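Local coordinates for gamma-glutamyltranspeptidase (Streptomyces lincolnensis, PDB 6J3A), which probably cleaves gamma-glutamyl amide bonds and transfers the gamma-glutamyl group to an acceptor or to water, at residues 99-103 against 443-447; 261-265 against 283-289. All blocks are in the same frame, centred on the assembly; numbering follows the deposited sequence.

Contact 1 (99-103 against 443-447); sequences PGTGP and LQSNP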
# COMPACT_ATOMS: atom_id res chain seq x y z
N PRO A 99 -0.82 19.47 34.42
CA PRO A 99 -1.20 20.14 33.18
C PRO A 99 -1.02 19.30 31.91
O PRO A 99 -0.12 18.47 31.83
CB PRO A 99 -0.27 21.36 33.13
CG PRO A 99 0.18 21.58 34.53
CD PRO A 99 0.17 20.24 35.19
N GLY A 100 -1.87 19.55 30.92
CA GLY A 100 -1.76 18.92 29.61
C GLY A 100 -0.54 19.36 28.82
O GLY A 100 -0.10 18.64 27.92
N THR A 101 -0.02 20.54 29.14
CA THR A 101 1.12 21.11 28.42
C THR A 101 2.23 21.56 29.35
O THR A 101 2.10 21.54 30.56
CB THR A 101 0.63 22.31 27.61
OG1 THR A 101 0.04 23.26 28.50
CG2 THR A 101 -0.42 21.86 26.57
N GLY A 102 3.35 21.96 28.76
CA GLY A 102 4.40 22.61 29.53
C GLY A 102 5.36 21.61 30.15
O GLY A 102 5.11 20.41 30.08
N PRO A 103 6.45 22.11 30.76
CA PRO A 103 7.54 21.28 31.27
C PRO A 103 7.24 20.54 32.58
O PRO A 103 7.99 19.63 32.93
CB PRO A 103 8.69 22.28 31.46
CG PRO A 103 8.01 23.56 31.74
CD PRO A 103 6.71 23.54 31.00
N LEU A 443 4.37 18.44 18.79
CA LEU A 443 4.61 19.88 18.61
C LEU A 443 3.68 20.82 19.36
O LEU A 443 4.05 21.95 19.62
CB LEU A 443 4.59 20.26 17.12
CG LEU A 443 3.28 20.15 16.31
CD1 LEU A 443 2.36 21.37 16.40
CD2 LEU A 443 3.61 19.90 14.84
N GLN A 444 2.49 20.34 19.73
CA GLN A 444 1.38 21.22 20.15
C GLN A 444 1.26 21.36 21.67
O GLN A 444 0.31 21.99 22.15
CB GLN A 444 0.03 20.73 19.58
CG GLN A 444 -0.49 19.40 20.16
CD GLN A 444 -0.18 18.18 19.30
OE1 GLN A 444 -1.00 17.28 19.21
NE2 GLN A 444 1.01 18.13 18.69
N SER A 445 2.21 20.77 22.40
CA SER A 445 2.13 20.69 23.88
C SER A 445 3.40 21.08 24.67
O SER A 445 3.35 21.10 25.90
CB SER A 445 1.65 19.29 24.27
OG SER A 445 0.36 19.03 23.72
N ASN A 446 4.50 21.39 24.00
CA ASN A 446 5.63 22.07 24.63
C ASN A 446 6.35 22.96 23.63
O ASN A 446 6.38 22.66 22.43
CB ASN A 446 6.63 21.08 25.26
CG ASN A 446 6.42 20.89 26.75
OD1 ASN A 446 6.52 21.84 27.53
ND2 ASN A 446 6.16 19.66 27.16
N PRO A 447 6.95 24.05 24.11
CA PRO A 447 7.78 24.83 23.21
C PRO A 447 8.98 24.02 22.73
O PRO A 447 9.54 23.22 23.48
CB PRO A 447 8.25 25.99 24.10
CG PRO A 447 8.31 25.39 25.47
CD PRO A 447 7.11 24.48 25.51
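Gly102 and Ser445 join two irregular loops of this Ntn-hydrolase-type chain, a loop-to-loop contact with no helix or strand in either partner. The chain between helices 87-92 and 111-122 passes here against the loop that leads from strand 433-436 to the short strand 448-449.

Two hydrogen bonds make the polar part, and both use Gly102. Gly102 N gives a nearly straight bond of 3.0 Å to Ser445 O, meeting the oxygen almost head-on (C=O...N angle 164°). Gly102 O receives a weak, bent bond of 3.2 Å from Asn446 ND2. That same amide nitrogen has its stronger partner in Leu456 O, which holds the amide end between two loops; a short side chain with a donor suits this place, since Asn446 reaches both carbonyls from one backbone position. Pro103 follows with no N-H to offer.

Backbone shape explains the glycine. Gly102 has a positive phi of 87°, and a CB there would press on the carbonyl O of Thr101 and on Pro103 CD. With hydrogens alone on its CA, the chain can turn and still present both N and O to the opposite loop.

Van der Waals contacts centre on Thr101, whose CB lies 3.4 Å from Ser445 O. Thr101 CG2 stands beside its own backbone N and meets Ser445 CB at 4.0 Å, while OG1, lying between the backbone N and the carbonyl carbon, is drawn to Thr236 N by a weak bond. Branching thus lets one residue serve both an apolar and a polar neighbour. Ser445, small and buried, brings CB within 4.1 Å of Gly100 O, and its OG takes part in a weak hydrogen bond with Trp442 NE1.

Contact 2 (261-265 against 283-289); sequences ATYDW and LQQLALL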
# COMPACT_ATOMS: atom_id res chain seq x y z
N ALA A 261 3.90 -9.05 30.13
CA ALA A 261 2.68 -9.59 30.70
C ALA A 261 2.03 -10.42 29.61
O ALA A 261 2.01 -10.02 28.45
CB ALA A 261 1.76 -8.47 31.15
N THR A 262 1.55 -11.60 29.97
CA THR A 262 1.03 -12.56 28.98
C THR A 262 -0.24 -13.21 29.47
O THR A 262 -0.48 -13.33 30.66
CB THR A 262 2.01 -13.71 28.73
OG1 THR A 262 2.14 -14.47 29.94
CG2 THR A 262 3.39 -13.21 28.28
N TYR A 263 -1.04 -13.67 28.52
CA TYR A 263 -2.26 -14.39 28.83
C TYR A 263 -2.59 -15.38 27.71
O TYR A 263 -2.63 -15.01 26.54
CB TYR A 263 -3.41 -13.43 29.06
CG TYR A 263 -4.64 -14.12 29.58
CD1 TYR A 263 -4.66 -14.68 30.86
CD2 TYR A 263 -5.79 -14.23 28.79
CE1 TYR A 263 -5.79 -15.33 31.34
CE2 TYR A 263 -6.93 -14.87 29.27
CZ TYR A 263 -6.92 -15.42 30.54
OH TYR A 263 -8.04 -16.05 31.01
N ASP A 264 -2.80 -16.63 28.10
CA ASP A 264 -3.19 -17.70 27.19
C ASP A 264 -4.71 -17.70 26.96
O ASP A 264 -5.50 -17.75 27.91
CB ASP A 264 -2.71 -19.03 27.75
CG ASP A 264 -1.18 -19.17 27.70
OD1 ASP A 264 -0.47 -18.24 27.27
OD2 ASP A 264 -0.68 -20.24 28.11
N TRP A 265 -5.11 -17.64 25.69
CA TRP A 265 -6.52 -17.67 25.31
C TRP A 265 -6.72 -18.43 24.00
O TRP A 265 -6.19 -18.04 22.96
CB TRP A 265 -7.08 -16.25 25.18
CG TRP A 265 -8.50 -16.21 24.66
CD1 TRP A 265 -9.66 -16.37 25.38
CD2 TRP A 265 -8.90 -16.02 23.30
NE1 TRP A 265 -10.76 -16.28 24.55
CE2 TRP A 265 -10.31 -16.07 23.26
CE3 TRP A 265 -8.20 -15.82 22.10
CZ2 TRP A 265 -11.04 -15.91 22.08
CZ3 TRP A 265 -8.91 -15.67 20.93
CH2 TRP A 265 -10.32 -15.71 20.92
N LEU A 283 -5.36 -8.01 28.10
CA LEU A 283 -5.31 -9.33 28.70
C LEU A 283 -6.50 -9.55 29.67
O LEU A 283 -7.12 -10.61 29.65
CB LEU A 283 -3.95 -9.56 29.40
CG LEU A 283 -2.65 -9.28 28.63
CD1 LEU A 283 -1.39 -9.55 29.44
CD2 LEU A 283 -2.61 -10.13 27.38
N GLN A 284 -6.84 -8.54 30.47
CA GLN A 284 -8.00 -8.62 31.37
C GLN A 284 -9.31 -8.78 30.62
O GLN A 284 -10.21 -9.48 31.07
CB GLN A 284 -8.08 -7.40 32.29
CG GLN A 284 -7.12 -7.46 33.47
CD GLN A 284 -7.54 -6.62 34.65
OE1 GLN A 284 -6.78 -5.78 35.12
NE2 GLN A 284 -8.76 -6.84 35.15
N GLN A 285 -9.41 -8.13 29.47
CA GLN A 285 -10.58 -8.29 28.61
C GLN A 285 -10.74 -9.71 28.07
O GLN A 285 -11.87 -10.20 27.94
CB GLN A 285 -10.54 -7.27 27.47
CG GLN A 285 -10.87 -5.86 27.92
CD GLN A 285 -10.64 -4.84 26.83
OE1 GLN A 285 -11.51 -4.58 26.01
NE2 GLN A 285 -9.45 -4.25 26.81
N LEU A 286 -9.61 -10.36 27.78
CA LEU A 286 -9.58 -11.74 27.28
C LEU A 286 -9.95 -12.72 28.38
O LEU A 286 -10.71 -13.67 28.15
CB LEU A 286 -8.18 -12.09 26.77
CG LEU A 286 -7.73 -11.46 25.46
CD1 LEU A 286 -6.27 -11.77 25.22
CD2 LEU A 286 -8.57 -11.97 24.30
N ALA A 287 -9.37 -12.51 29.56
CA ALA A 287 -9.71 -13.29 30.76
C ALA A 287 -11.19 -13.19 31.17
O ALA A 287 -11.73 -14.12 31.76
CB ALA A 287 -8.83 -12.87 31.91
N LEU A 288 -11.83 -12.08 30.84
CA LEU A 288 -13.25 -11.89 31.13
C LEU A 288 -14.18 -12.73 30.28
O LEU A 288 -15.30 -13.03 30.69
CB LEU A 288 -13.64 -10.40 30.96
CG LEU A 288 -13.97 -9.51 32.17
CD1 LEU A 288 -13.65 -10.12 33.52
CD2 LEU A 288 -13.28 -8.17 32.03
N LEU A 289 -13.71 -13.13 29.10
CA LEU A 289 -14.59 -13.74 28.12
C LEU A 289 -15.03 -15.13 28.55
O LEU A 289 -14.25 -15.86 29.15
CB LEU A 289 -13.88 -13.82 26.77
CG LEU A 289 -13.49 -12.47 26.14
CD1 LEU A 289 -12.52 -12.68 24.99
CD2 LEU A 289 -14.71 -11.67 25.69
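Tyr263 lays its ring along helix 280-288, which packs on the antiparallel strands 256-265 and 268-272 in the alpha/beta layering of the Ntn-hydrolase fold. Helix and strand segments run nearly in the same direction, 24° apart, with their axes 8.8 Å from each other.

The tight part lies round Leu283, Tyr263 and Ala287. Leu283 spreads its two methyls along the helix-facing side of the strand: CD1 comes within 3.7 Å of Ala261 CB, and CD2 within 3.8 Å of Tyr263 CB, while the same leucine also touches Val270 and Lys272 of the next strand. Branching at CG suits it to fill both sites. With chi1 at -172°, CG of Tyr263 lies opposite its backbone N, and the ring extends past Leu286, whose CB is 3.8 Å from Tyr263 CD2. The phenol end reaches Ala287, where Tyr263 OH stands 3.2 Å from CA and CZ 3.5 Å from CB; a methyl group there lets the ring come close to the helix backbone. Replacing Tyr263 with an alanine would probably take away the ring that packs on Leu286 CB and Ala287 and open a gap there between strand and helix.

Packing slackens toward Trp265 and Leu289, where contacts lengthen. Leu286 CD2 lies over one face of the indole, near its rim, 4.2 Å from Trp265 CD2, and Leu289 CD1 approaches Trp265 NE1 obliquely at 4.0 Å. Leu515 and Ala518 of helix 506-519 also touch the tryptophan. Thr262 and Asp264, both exposed, alternate along the strand with Ala261, Tyr263 and Trp265 and direct their CB atoms away from the helix; Asp264 OD1 is bonded to Thr269 OG1.

No hydrogen bond crosses between strand and helix here: the two are held by apolar surface and shape, while backbone hydrogen bonds of the strand run to its neighbour, Ala261 with Lys272 and Tyr263 with Val270.

In the fold
Contact 1 is mainly buried and contact 2 only partly so, with its strand's alternate residues facing outward. They share no element: 99-103 and 443-447 are loops far apart in sequence, whereas 261-265 and 283-289 are a strand and a helix with one strand between them. Their chemistry follows from this. The loops, without regular backbone pairing, meet through one good backbone hydrogen bond and a weak one from an amide; the strand and helix, whose backbones have bonds of their own, meet through leucines, alanines and aromatic rings. Contact 2 is nested within the chain span closed by contact 1, yet the centres lie about 35 Å apart, on opposite sides of the chain's centre.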